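Local coordinates for protein Csc2 (Thermofilum pendens, PDB 4TXD) that probably binds CRISPR RNA as the Cas7-family subunit of a type I-D interference complex, and carries a bound zinc ion, at residues Ala291-Tyr296 against Leu321-Val326; Arg52-Phe57 against Ile242-Leu247; Glu281-Lys286 against Asn313-Leu318. All blocks are in the same frame, centred on the assembly; numbering follows the deposited sequence.

Contact 1 (Ala291-Tyr296 against Leu321-Val326); sequences ASTTAY and LGFTPV
The F323 ring meets S292 at its edge: OG lies near the ring plane, 3.2 Å from CE1 of F323. T293 comes obliquely instead, its methyl CG2 standing 4.0 Å from CZ of the same ring. The contact joins two helix ends, since G322 closes helix 307-321 in a Schellman motif, with positive phi, and T294 is the N-cap of helix 295-301, its OG1 accepting from the backbone N of D297. F323 is thus the first side chain after the turn, and with CG anti to the carbonyl carbon (chi1 -84°) its ring reaches toward the 291-296 loop, though the CB itself does not face it. The S292 hydroxyl has a polar partner of its own, a hydrogen bond with OE1 of E54, while OE2 of E54 accepts from the backbone N of T293; both fasten the loop to strand 52-61. With an alanine here the F323 ring would be gone, and its loss is likely to open a gap beside E54 and V56 and leave the T293 methyl without an aromatic neighbour. L321, the other apolar partner, crosses T293 at about a right angle, CD1 coming to 3.7 Å from CB of T293. No hydrogen bond passes between the two segments. The second methyl of L321, CD2, ends 4.1 Å from the carbonyl O of S292.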
ATOM      1  N   ALA A 291      -1.870 -17.887   3.407  1.00 34.30           N
ATOM      2  CA  ALA A 291      -0.609 -17.351   2.909  1.00 33.15           C
ATOM      3  C   ALA A 291       0.414 -18.468   2.753  1.00 35.13           C
ATOM      4  O   ALA A 291       0.413 -19.427   3.517  1.00 37.63           O
ATOM      5  CB  ALA A 291      -0.085 -16.276   3.846  1.00 33.95           C
ATOM      6  N   SER A 292       1.291 -18.343   1.768  1.00 33.80           N
ATOM      7  CA  SER A 292       2.275 -19.383   1.530  1.00 33.42           C
ATOM      8  C   SER A 292       3.657 -18.999   2.065  1.00 36.56           C
ATOM      9  O   SER A 292       4.529 -19.856   2.199  1.00 31.92           O
ATOM     10  CB  SER A 292       2.347 -19.699   0.037  1.00 33.33           C
ATOM     11  OG  SER A 292       2.693 -18.543  -0.706  1.00 46.00           O
ATOM     12  N   THR A 293       3.856 -17.724   2.391  1.00 27.56           N
ATOM     13  CA  THR A 293       5.178 -17.276   2.848  1.00 26.69           C
ATOM     14  C   THR A 293       5.082 -15.975   3.654  1.00 37.34           C
ATOM     15  O   THR A 293       3.983 -15.477   3.888  1.00 26.06           O
ATOM     16  CB  THR A 293       6.151 -17.104   1.652  1.00 28.80           C
ATOM     17  OG1 THR A 293       7.479 -16.877   2.141  1.00 32.98           O
ATOM     18  CG2 THR A 293       5.734 -15.963   0.727  1.00 28.91           C
ATOM     19  N   THR A 294       6.218 -15.457   4.121  1.00 28.87           N
ATOM     20  CA  THR A 294       6.249 -14.174   4.835  1.00 22.93           C
ATOM     21  C   THR A 294       7.513 -13.441   4.439  1.00 29.37           C
ATOM     22  O   THR A 294       8.510 -14.075   4.086  1.00 24.75           O
ATOM     23  CB  THR A 294       6.228 -14.315   6.391  1.00 30.05           C
ATOM     24  OG1 THR A 294       7.479 -14.838   6.856  1.00 23.77           O
ATOM     25  CG2 THR A 294       5.067 -15.201   6.897  1.00 31.05           C
ATOM     26  N   ALA A 295       7.507 -12.129   4.527  1.00 18.97           N
ATOM     27  CA  ALA A 295       8.681 -11.368   4.207  1.00 23.49           C
ATOM     28  C   ALA A 295       9.865 -11.786   5.083  1.00 22.98           C
ATOM     29  O   ALA A 295      10.949 -11.916   4.618  1.00 24.70           O
ATOM     30  CB  ALA A 295       8.416  -9.901   4.364  1.00 20.40           C
ATOM     31  N   TYR A 296       9.606 -11.989   6.353  1.00 20.99           N
ATOM     32  CA  TYR A 296      10.624 -12.448   7.268  1.00 20.52           C
ATOM     33  C   TYR A 296      11.310 -13.731   6.814  1.00 23.63           C
ATOM     34  O   TYR A 296      12.482 -13.799   6.792  1.00 19.96           O
ATOM     35  CB  TYR A 296      10.082 -12.653   8.675  1.00 18.78           C
ATOM     36  CG  TYR A 296      11.128 -13.200   9.618  1.00 20.38           C
ATOM     37  CD1 TYR A 296      11.977 -12.371  10.289  1.00 20.49           C
ATOM     38  CD2 TYR A 296      11.287 -14.545   9.795  1.00 23.09           C
ATOM     39  CE1 TYR A 296      12.934 -12.855  11.121  1.00 23.31           C
ATOM     40  CE2 TYR A 296      12.251 -15.039  10.623  1.00 27.27           C
ATOM     41  CZ  TYR A 296      13.074 -14.187  11.289  1.00 29.49           C
ATOM     42  OH  TYR A 296      14.012 -14.659  12.112  1.00 27.87           O
ATOM     43  N   LEU A 321       7.005 -21.890  -4.903  1.00 39.48           N
ATOM     44  CA  LEU A 321       5.881 -21.651  -3.998  1.00 39.53           C
ATOM     45  C   LEU A 321       4.551 -21.543  -4.746  1.00 38.15           C
ATOM     46  O   LEU A 321       3.491 -21.484  -4.125  1.00 37.95           O
ATOM     47  CB  LEU A 321       6.118 -20.381  -3.171  1.00 41.23           C
ATOM     48  CG  LEU A 321       7.018 -20.544  -1.944  1.00 35.38           C
ATOM     49  CD1 LEU A 321       7.230 -19.204  -1.246  1.00 34.79           C
ATOM     50  CD2 LEU A 321       6.425 -21.558  -0.994  1.00 42.14           C
ATOM     51  N   GLY A 322       4.616 -21.504  -6.073  1.00 37.77           N
ATOM     52  CA  GLY A 322       3.416 -21.473  -6.886  1.00 43.32           C
ATOM     53  C   GLY A 322       2.941 -20.071  -7.204  1.00 46.90           C
ATOM     54  O   GLY A 322       1.776 -19.874  -7.542  1.00 39.49           O
ATOM     55  N   PHE A 323       3.844 -19.100  -7.084  1.00 34.12           N
ATOM     56  CA  PHE A 323       3.565 -17.711  -7.439  1.00 33.16           C
ATOM     57  C   PHE A 323       3.580 -17.490  -8.945  1.00 35.21           C
ATOM     58  O   PHE A 323       4.371 -18.095  -9.663  1.00 38.37           O
ATOM     59  CB  PHE A 323       4.594 -16.768  -6.796  1.00 39.53           C
ATOM     60  CG  PHE A 323       4.273 -16.371  -5.382  1.00 26.70           C
ATOM     61  CD1 PHE A 323       4.367 -17.288  -4.341  1.00 32.04           C
ATOM     62  CD2 PHE A 323       3.921 -15.057  -5.092  1.00 26.24           C
ATOM     63  CE1 PHE A 323       4.079 -16.917  -3.030  1.00 29.89           C
ATOM     64  CE2 PHE A 323       3.634 -14.671  -3.793  1.00 22.79           C
ATOM     65  CZ  PHE A 323       3.707 -15.601  -2.754  1.00 26.58           C
ATOM     66  N   THR A 324       2.711 -16.602  -9.413  1.00 29.29           N
ATOM     67  CA  THR A 324       2.742 -16.146 -10.788  1.00 37.65           C
ATOM     68  C   THR A 324       3.680 -14.966 -10.897  1.00 42.83           C
ATOM     69  O   THR A 324       3.468 -13.952 -10.231  1.00 34.68           O
ATOM     70  CB  THR A 324       1.354 -15.723 -11.280  1.00 33.07           C
ATOM     71  OG1 THR A 324       0.451 -16.825 -11.145  1.00 37.71           O
ATOM     72  CG2 THR A 324       1.416 -15.255 -12.722  1.00 33.96           C
ATOM     73  N   PRO A 325       4.721 -15.092 -11.733  1.00 38.53           N
ATOM     74  CA  PRO A 325       5.698 -14.013 -11.869  1.00 36.80           C
ATOM     75  C   PRO A 325       5.029 -12.758 -12.360  1.00 41.34           C
ATOM     76  O   PRO A 325       4.035 -12.842 -13.075  1.00 40.29           O
ATOM     77  CB  PRO A 325       6.696 -14.554 -12.906  1.00 42.21           C
ATOM     78  CG  PRO A 325       5.958 -15.638 -13.612  1.00 49.69           C
ATOM     79  CD  PRO A 325       5.041 -16.240 -12.598  1.00 41.18           C
ATOM     80  N   VAL A 326       5.547 -11.607 -11.952  1.00 32.31           N
ATOM     81  CA  VAL A 326       5.067 -10.345 -12.484  1.00 29.94           C
ATOM     82  C   VAL A 326       6.206  -9.616 -13.167  1.00 39.69           C
ATOM     83  O   VAL A 326       7.297  -9.482 -12.607  1.00 38.81           O
ATOM     84  CB  VAL A 326       4.472  -9.453 -11.386  1.00 29.56           C
ATOM     85  CG1 VAL A 326       4.196  -8.051 -11.931  1.00 26.93           C
ATOM     86  CG2 VAL A 326       3.211 -10.091 -10.805  1.00 27.62           C
TER

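Contact 2 (Arg52-Phe57 against Ile242-Leu247); sequences RIEVVF and IGRAEL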
ATOM      1  N   ARG A  52      -7.129 -14.573  -0.263  1.00 33.30           N
ATOM      2  CA  ARG A  52      -6.256 -13.418  -0.291  1.00 32.90           C
ATOM      3  C   ARG A  52      -5.305 -13.550  -1.462  1.00 33.98           C
ATOM      4  O   ARG A  52      -5.070 -14.651  -1.975  1.00 32.14           O
ATOM      5  CB  ARG A  52      -5.473 -13.303   1.025  1.00 33.99           C
ATOM      6  CG  ARG A  52      -4.471 -14.438   1.236  1.00 40.01           C
ATOM      7  CD  ARG A  52      -4.016 -14.533   2.678  1.00 40.10           C
ATOM      8  NE  ARG A  52      -4.944 -15.304   3.495  1.00 43.53           N
ATOM      9  CZ  ARG A  52      -5.056 -15.183   4.815  1.00 51.99           C
ATOM     10  NH1 ARG A  52      -4.316 -14.293   5.470  1.00 52.34           N
ATOM     11  NH2 ARG A  52      -5.923 -15.936   5.479  1.00 52.92           N
ATOM     12  N   ILE A  53      -4.771 -12.416  -1.888  1.00 26.37           N
ATOM     13  CA  ILE A  53      -3.715 -12.397  -2.872  1.00 27.51           C
ATOM     14  C   ILE A  53      -2.436 -11.899  -2.194  1.00 32.91           C
ATOM     15  O   ILE A  53      -2.392 -10.780  -1.678  1.00 26.62           O
ATOM     16  CB  ILE A  53      -4.089 -11.513  -4.049  1.00 29.42           C
ATOM     17  CG1 ILE A  53      -5.360 -12.078  -4.714  1.00 29.66           C
ATOM     18  CG2 ILE A  53      -2.921 -11.397  -5.040  1.00 28.64           C
ATOM     19  CD1 ILE A  53      -5.902 -11.220  -5.832  1.00 28.68           C
ATOM     20  N   GLU A  54      -1.424 -12.756  -2.155  1.00 25.06           N
ATOM     21  CA  GLU A  54      -0.088 -12.355  -1.707  1.00 25.84           C
ATOM     22  C   GLU A  54       0.691 -11.656  -2.812  1.00 31.87           C
ATOM     23  O   GLU A  54       0.724 -12.134  -3.949  1.00 27.02           O
ATOM     24  CB  GLU A  54       0.721 -13.562  -1.242  1.00 28.60           C
ATOM     25  CG  GLU A  54       0.306 -14.172   0.060  1.00 34.41           C
ATOM     26  CD  GLU A  54       1.092 -15.428   0.339  1.00 38.79           C
ATOM     27  OE1 GLU A  54       0.823 -16.444  -0.332  1.00 36.03           O
ATOM     28  OE2 GLU A  54       1.983 -15.399   1.215  1.00 30.01           O
ATOM     29  N   VAL A  55       1.327 -10.533  -2.484  1.00 21.73           N
ATOM     30  CA  VAL A  55       2.260  -9.910  -3.411  1.00 18.48           C
ATOM     31  C   VAL A  55       3.645  -9.781  -2.755  1.00 29.88           C
ATOM     32  O   VAL A  55       3.772  -9.289  -1.628  1.00 25.55           O
ATOM     33  CB  VAL A  55       1.754  -8.531  -3.899  1.00 26.84           C
ATOM     34  CG1 VAL A  55       1.468  -7.613  -2.747  1.00 39.74           C
ATOM     35  CG2 VAL A  55       2.758  -7.899  -4.835  1.00 26.78           C
ATOM     36  N   VAL A  56       4.673 -10.272  -3.445  1.00 23.98           N
ATOM     37  CA  VAL A  56       6.048 -10.190  -2.941  1.00 22.83           C
ATOM     38  C   VAL A  56       6.811  -9.226  -3.814  1.00 22.87           C
ATOM     39  O   VAL A  56       6.694  -9.260  -5.049  1.00 26.61           O
ATOM     40  CB  VAL A  56       6.743 -11.571  -2.917  1.00 20.79           C
ATOM     41  CG1 VAL A  56       8.235 -11.442  -2.568  1.00 24.27           C
ATOM     42  CG2 VAL A  56       6.059 -12.484  -1.919  1.00 24.90           C
ATOM     43  N   PHE A  57       7.585  -8.353  -3.179  1.00 20.78           N
ATOM     44  CA  PHE A  57       8.253  -7.289  -3.879  1.00 21.71           C
ATOM     45  C   PHE A  57       9.607  -6.957  -3.260  1.00 24.71           C
ATOM     46  O   PHE A  57       9.925  -7.388  -2.146  1.00 21.30           O
ATOM     47  CB  PHE A  57       7.356  -6.031  -3.927  1.00 23.97           C
ATOM     48  CG  PHE A  57       6.957  -5.492  -2.563  1.00 25.63           C
ATOM     49  CD1 PHE A  57       5.862  -6.016  -1.875  1.00 21.67           C
ATOM     50  CD2 PHE A  57       7.654  -4.434  -1.995  1.00 22.52           C
ATOM     51  CE1 PHE A  57       5.493  -5.505  -0.616  1.00 22.27           C
ATOM     52  CE2 PHE A  57       7.295  -3.915  -0.739  1.00 22.18           C
ATOM     53  CZ  PHE A  57       6.207  -4.453  -0.054  1.00 21.09           C
ATOM     54  N   ILE A 242      13.160  -7.052   1.357  1.00 20.03           N
ATOM     55  CA  ILE A 242      12.151  -7.941   0.856  1.00 23.47           C
ATOM     56  C   ILE A 242      10.810  -7.658   1.511  1.00 21.33           C
ATOM     57  O   ILE A 242      10.711  -7.652   2.693  1.00 19.74           O
ATOM     58  CB  ILE A 242      12.514  -9.403   1.074  1.00 19.91           C
ATOM     59  CG1 ILE A 242      13.804  -9.735   0.357  1.00 18.36           C
ATOM     60  CG2 ILE A 242      11.405 -10.294   0.590  1.00 20.85           C
ATOM     61  CD1 ILE A 242      14.345 -11.075   0.677  1.00 21.67           C
ATOM     62  N   GLY A 243       9.806  -7.423   0.688  1.00 20.68           N
ATOM     63  CA  GLY A 243       8.489  -7.051   1.175  1.00 22.07           C
ATOM     64  C   GLY A 243       7.407  -8.024   0.753  1.00 24.54           C
ATOM     65  O   GLY A 243       7.555  -8.754  -0.231  1.00 22.22           O
ATOM     66  N   ARG A 244       6.325  -8.050   1.521  1.00 20.65           N
ATOM     67  CA  ARG A 244       5.158  -8.860   1.187  1.00 19.72           C
ATOM     68  C   ARG A 244       3.906  -8.129   1.660  1.00 24.79           C
ATOM     69  O   ARG A 244       3.902  -7.515   2.737  1.00 21.82           O
ATOM     70  CB  ARG A 244       5.235 -10.249   1.832  1.00 18.78           C
ATOM     71  CG  ARG A 244       4.110 -11.218   1.413  1.00 22.47           C
ATOM     72  CD  ARG A 244       4.125 -12.491   2.256  1.00 20.01           C
ATOM     73  NE  ARG A 244       3.528 -12.245   3.566  1.00 25.44           N
ATOM     74  CZ  ARG A 244       2.314 -12.643   3.932  1.00 25.33           C
ATOM     75  NH1 ARG A 244       1.557 -13.362   3.099  1.00 23.48           N
ATOM     76  NH2 ARG A 244       1.869 -12.343   5.143  1.00 22.75           N
ATOM     77  N   ALA A 245       2.849  -8.196   0.855  1.00 22.30           N
ATOM     78  CA  ALA A 245       1.552  -7.667   1.256  1.00 22.77           C
ATOM     79  C   ALA A 245       0.455  -8.676   0.958  1.00 24.95           C
ATOM     80  O   ALA A 245       0.586  -9.505   0.050  1.00 26.70           O
ATOM     81  CB  ALA A 245       1.269  -6.341   0.560  1.00 21.56           C
ATOM     82  N   GLU A 246      -0.604  -8.635   1.762  1.00 19.22           N
ATOM     83  CA  GLU A 246      -1.799  -9.428   1.484  1.00 22.24           C
ATOM     84  C   GLU A 246      -2.942  -8.499   1.066  1.00 20.16           C
ATOM     85  O   GLU A 246      -3.249  -7.520   1.753  1.00 23.90           O
ATOM     86  CB  GLU A 246      -2.192 -10.269   2.703  1.00 22.91           C
ATOM     87  CG  GLU A 246      -1.250 -11.439   2.937  1.00 23.87           C
ATOM     88  CD  GLU A 246      -1.699 -12.325   4.083  1.00 33.94           C
ATOM     89  OE1 GLU A 246      -2.829 -12.125   4.586  1.00 33.77           O
ATOM     90  OE2 GLU A 246      -0.921 -13.213   4.489  1.00 34.71           O
ATOM     91  N   LEU A 247      -3.530  -8.794  -0.088  1.00 22.95           N
ATOM     92  CA  LEU A 247      -4.578  -7.967  -0.685  1.00 20.65           C
ATOM     93  C   LEU A 247      -5.874  -8.767  -0.646  1.00 23.52           C
ATOM     94  O   LEU A 247      -5.939  -9.852  -1.209  1.00 25.83           O
ATOM     95  CB  LEU A 247      -4.224  -7.574  -2.126  1.00 21.93           C
ATOM     96  CG  LEU A 247      -3.254  -6.404  -2.321  1.00 29.64           C
ATOM     97  CD1 LEU A 247      -1.933  -6.608  -1.580  1.00 29.96           C
ATOM     98  CD2 LEU A 247      -2.996  -6.157  -3.812  1.00 29.50           C
TER
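R244 passes the carbonyl of V55 and the CG2 methyl of V56 to reach the carboxylate of E54. Its CB lies 3.9 Å from O of V55. CG, anti to the backbone N (chi1 -174°), is placed 3.6 Å from O of V55 and 4.1 Å from CG2 of V56. CD is 3.8 Å from OE2 of E54, and past the bend at chi3 the guanidinium divides its nitrogens. NH1 donates to OE2 of E54 at 2.8 Å on its anti side, but the bond is bent (N-H...O 131°) and OE2 lies tilted from the guanidinium plane. NH1 and NH2 grip OE2 of E246 end-on, and NE pairs with D200. One guanidinium thus faces three carboxylates, and probably offsets the repulsion between E54 and E246. R52 extends the network: NH1 meets OE1 of E246 at 2.8 Å on its syn side, the two planes nearly perpendicular.

These strands are antiparallel neighbours in the sheet, consistent with the RRM-like domain of Cas7 proteins, and six backbone hydrogen bonds join I53 with L247, V55 with A245 and F57 with G243. On the apolar face V55 CG1 lies 3.5 Å from A245 CB, and the CA of G243 makes a CH-pi contact over the F57 ring, 3.8 Å from its centroid. Helix 252-263 covers I53, V55 and L247 on this face, while strands 277-288 and 197-204 flank the pair.

Contact 3 (Glu281-Lys286 against Asn313-Leu318); sequences EILGVK and NLKERL
L283 carries the contact, lying against L314, K315 and L318 on helix 307-321. Its CB is 3.9 Å from CD1 of L318. Farther along, with CG anti to the carbonyl carbon (chi1 -61°), the two methyls part company: CD1 goes to the L314 side chain, 3.9 Å from its CD2 and crossing it at about a right angle, while CD2 lies 4.2 Å from CE of K315, the aliphatic part of that solvent-exposed lysine.

G284 follows, its backbone N 4.4 Å from CD1 of L318. L283 and G284 both stand opposite V56 of strand 52-61, which makes a classic beta bulge; the psi of -30° at L283 is the departure from extended geometry that produces it. The bulge directs two successive positions at the helix, and here the second has no side chain, so the L318 methyl can come close to the backbone. V285 then points its CB away from the helix, and K286 reaches beyond the segment, NZ hydrogen-bonding the carbonyl O of L321.

Segment axes lie 8.9 Å apart and run nearly parallel, 12° between their directions. L314 also touches L58 and L318 touches V56, so these leucines pack on strand 52-61 as well as on 277-288. No hydrogen bond or salt bridge crosses between the segments; leucine methyls and the K315 chain meet, so cohesion rests on apolar packing.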
ATOM      1  N   GLU A 281      10.234  -3.144  -7.042  1.00 26.67           N
ATOM      2  CA  GLU A 281       9.876  -4.086  -8.099  0.62 33.96           C
ATOM      3  C   GLU A 281       8.936  -5.157  -7.585  1.00 26.60           C
ATOM      4  O   GLU A 281       9.234  -5.818  -6.590  1.00 26.71           O
ATOM      5  CB  GLU A 281      11.115  -4.764  -8.673  0.62 32.89           C
ATOM      6  CG  GLU A 281      12.221  -3.838  -9.081  0.62 31.92           C
ATOM      7  CD  GLU A 281      13.504  -4.605  -9.291  0.62 42.56           C
ATOM      8  OE1 GLU A 281      14.323  -4.672  -8.346  0.62 23.84           O
ATOM      9  OE2 GLU A 281      13.673  -5.164 -10.395  0.62 34.86           O
ATOM     10  N   ILE A 282       7.807  -5.343  -8.268  1.00 26.98           N
ATOM     11  CA  ILE A 282       6.911  -6.456  -7.950  1.00 23.67           C
ATOM     12  C   ILE A 282       7.501  -7.721  -8.573  1.00 29.07           C
ATOM     13  O   ILE A 282       7.831  -7.728  -9.762  1.00 31.06           O
ATOM     14  CB  ILE A 282       5.469  -6.237  -8.493  1.00 23.94           C
ATOM     15  CG1 ILE A 282       4.966  -4.825  -8.171  1.00 31.01           C
ATOM     16  CG2 ILE A 282       4.528  -7.332  -7.990  1.00 25.38           C
ATOM     17  CD1 ILE A 282       4.756  -4.565  -6.688  1.00 31.94           C
ATOM     18  N   LEU A 283       7.628  -8.779  -7.800  1.00 23.50           N
ATOM     19  CA  LEU A 283       8.160 -10.018  -8.300  1.00 29.54           C
ATOM     20  C   LEU A 283       7.127 -11.090  -8.584  1.00 35.57           C
ATOM     21  O   LEU A 283       7.320 -11.915  -9.426  1.00 29.71           O
ATOM     22  CB  LEU A 283       9.194 -10.588  -7.361  1.00 26.37           C
ATOM     23  CG  LEU A 283      10.416  -9.728  -7.117  1.00 26.45           C
ATOM     24  CD1 LEU A 283      11.403 -10.492  -6.294  1.00 30.93           C
ATOM     25  CD2 LEU A 283      11.038  -9.283  -8.403  1.00 30.39           C
ATOM     26  N   GLY A 284       6.041 -11.085  -7.852  1.00 27.53           N
ATOM     27  CA  GLY A 284       5.088 -12.169  -8.011  1.00 28.88           C
ATOM     28  C   GLY A 284       3.847 -12.053  -7.161  1.00 40.13           C
ATOM     29  O   GLY A 284       3.850 -11.384  -6.120  1.00 27.59           O
ATOM     30  N   VAL A 285       2.780 -12.703  -7.615  1.00 31.36           N
ATOM     31  CA  VAL A 285       1.533 -12.768  -6.855  1.00 29.58           C
ATOM     32  C   VAL A 285       1.038 -14.206  -6.734  1.00 30.51           C
ATOM     33  O   VAL A 285       1.393 -15.068  -7.531  1.00 29.87           O
ATOM     34  CB  VAL A 285       0.416 -11.913  -7.497  1.00 33.10           C
ATOM     35  CG1 VAL A 285       0.821 -10.453  -7.554  1.00 29.52           C
ATOM     36  CG2 VAL A 285       0.080 -12.439  -8.898  1.00 26.29           C
ATOM     37  N   LYS A 286       0.223 -14.463  -5.719  1.00 26.39           N
ATOM     38  CA  LYS A 286      -0.399 -15.764  -5.547  1.00 30.69           C
ATOM     39  C   LYS A 286      -1.715 -15.626  -4.792  1.00 37.14           C
ATOM     40  O   LYS A 286      -1.766 -15.008  -3.728  1.00 31.69           O
ATOM     41  CB  LYS A 286       0.526 -16.724  -4.801  1.00 30.89           C
ATOM     42  CG  LYS A 286       0.017 -18.154  -4.803  1.00 37.43           C
ATOM     43  CD  LYS A 286       0.836 -19.062  -3.913  1.00 35.32           C
ATOM     44  CE  LYS A 286       0.285 -20.480  -3.948  1.00 50.70           C
ATOM     45  NZ  LYS A 286       1.119 -21.420  -3.155  1.00 55.47           N
ATOM     46  N   ASN A 313      17.528 -15.650  -6.264  1.00 26.82           N
ATOM     47  CA  ASN A 313      17.066 -16.650  -5.334  1.00 30.17           C
ATOM     48  C   ASN A 313      15.562 -16.575  -5.129  1.00 37.17           C
ATOM     49  O   ASN A 313      14.897 -17.555  -5.035  1.00 28.10           O
ATOM     50  CB  ASN A 313      17.701 -16.481  -3.961  1.00 30.99           C
ATOM     51  CG  ASN A 313      19.178 -16.771  -3.935  1.00 55.63           C
ATOM     52  OD1 ASN A 313      19.831 -16.519  -2.934  1.00 53.38           O
ATOM     53  ND2 ASN A 313      19.706 -17.297  -5.010  1.00 47.77           N
ATOM     54  N   LEU A 314      15.069 -15.361  -5.019  1.00 32.33           N
ATOM     55  CA  LEU A 314      13.674 -15.117  -4.749  1.00 32.69           C
ATOM     56  C   LEU A 314      12.769 -15.558  -5.896  1.00 30.38           C
ATOM     57  O   LEU A 314      11.787 -16.176  -5.686  1.00 31.30           O
ATOM     58  CB  LEU A 314      13.480 -13.644  -4.467  1.00 28.05           C
ATOM     59  CG  LEU A 314      12.514 -13.249  -3.383  1.00 42.11           C
ATOM     60  CD1 LEU A 314      12.489 -14.202  -2.225  1.00 30.66           C
ATOM     61  CD2 LEU A 314      12.793 -11.840  -2.919  1.00 30.31           C
ATOM     62  N   LYS A 315      13.135 -15.207  -7.107  1.00 32.44           N
ATOM     63  CA  LYS A 315      12.392 -15.628  -8.263  1.00 35.51           C
ATOM     64  C   LYS A 315      12.260 -17.128  -8.320  1.00 39.92           C
ATOM     65  O   LYS A 315      11.222 -17.616  -8.634  1.00 35.88           O
ATOM     66  CB  LYS A 315      13.005 -15.089  -9.526  1.00 41.98           C
ATOM     67  CG  LYS A 315      12.801 -13.606  -9.679  1.00 42.89           C
ATOM     68  CD  LYS A 315      13.087 -13.162 -11.079  1.00 41.48           C
ATOM     69  CE  LYS A 315      13.140 -11.662 -11.177  1.00 57.17           C
ATOM     70  NZ  LYS A 315      13.531 -11.123 -12.495  1.00 59.48           N
ATOM     71  N   GLU A 316      13.311 -17.856  -7.984  1.00 37.85           N
ATOM     72  CA  GLU A 316      13.224 -19.297  -7.944  1.00 38.44           C
ATOM     73  C   GLU A 316      12.317 -19.771  -6.824  1.00 38.52           C
ATOM     74  O   GLU A 316      11.525 -20.650  -7.004  1.00 33.68           O
ATOM     75  CB  GLU A 316      14.586 -19.943  -7.772  1.00 37.97           C
ATOM     76  CG  GLU A 316      15.660 -19.445  -8.702  1.00 53.98           C
ATOM     77  CD  GLU A 316      16.963 -20.190  -8.528  1.00 68.25           C
ATOM     78  OE1 GLU A 316      17.191 -20.790  -7.471  1.00 73.27           O
ATOM     79  OE2 GLU A 316      17.754 -20.190  -9.451  1.00 64.18           O
ATOM     80  N   ARG A 317      12.458 -19.184  -5.657  1.00 29.91           N
ATOM     81  CA  ARG A 317      11.656 -19.576  -4.527  1.00 29.16           C
ATOM     82  C   ARG A 317      10.177 -19.319  -4.770  1.00 36.89           C
ATOM     83  O   ARG A 317       9.348 -20.110  -4.408  1.00 31.19           O
ATOM     84  CB  ARG A 317      12.114 -18.860  -3.273  1.00 35.35           C
ATOM     85  CG  ARG A 317      11.317 -19.175  -2.049  1.00 31.47           C
ATOM     86  CD  ARG A 317      11.656 -20.525  -1.487  1.00 40.31           C
ATOM     87  NE  ARG A 317      10.968 -20.760  -0.253  1.00 39.34           N
ATOM     88  CZ  ARG A 317      10.284 -21.856   0.043  1.00 65.89           C
ATOM     89  NH1 ARG A 317      10.182 -22.860  -0.813  1.00 45.50           N
ATOM     90  NH2 ARG A 317       9.682 -21.942   1.211  1.00 52.43           N
ATOM     91  N   LEU A 318       9.874 -18.208  -5.399  1.00 28.22           N
ATOM     92  CA  LEU A 318       8.506 -17.862  -5.646  1.00 34.97           C
ATOM     93  C   LEU A 318       7.895 -18.854  -6.630  1.00 42.33           C
ATOM     94  O   LEU A 318       6.781 -19.237  -6.491  1.00 34.72           O
ATOM     95  CB  LEU A 318       8.382 -16.436  -6.139  1.00 25.10           C
ATOM     96  CG  LEU A 318       8.710 -15.378  -5.080  1.00 29.52           C
ATOM     97  CD1 LEU A 318       8.533 -13.995  -5.607  1.00 27.06           C
ATOM     98  CD2 LEU A 318       7.907 -15.559  -3.827  1.00 28.76           C
TER

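In the fold
From the N terminus, segment 52-57 comes first and is paired with 242-247 after 184 intervening residues: contact 2 sets two neighbours side by side in the central antiparallel sheet. Contacts 3 and 1 follow later in the chain. They cross, since their segments alternate in the order 281-286, 291-296, 313-318, 321-326, contact 1 closing a largely helical excursion of 24 residues, contact 3 one of 26 that is about half helical. Strand 277-288 lies beside strand 52-61 and receives strand 324-325 on its other edge, so all three contacts reach one sheet. Helix 307-321 and the 291-296 loop sit on the face of E54, V56 and R244, whereas helix 252-263 covers the opposite one.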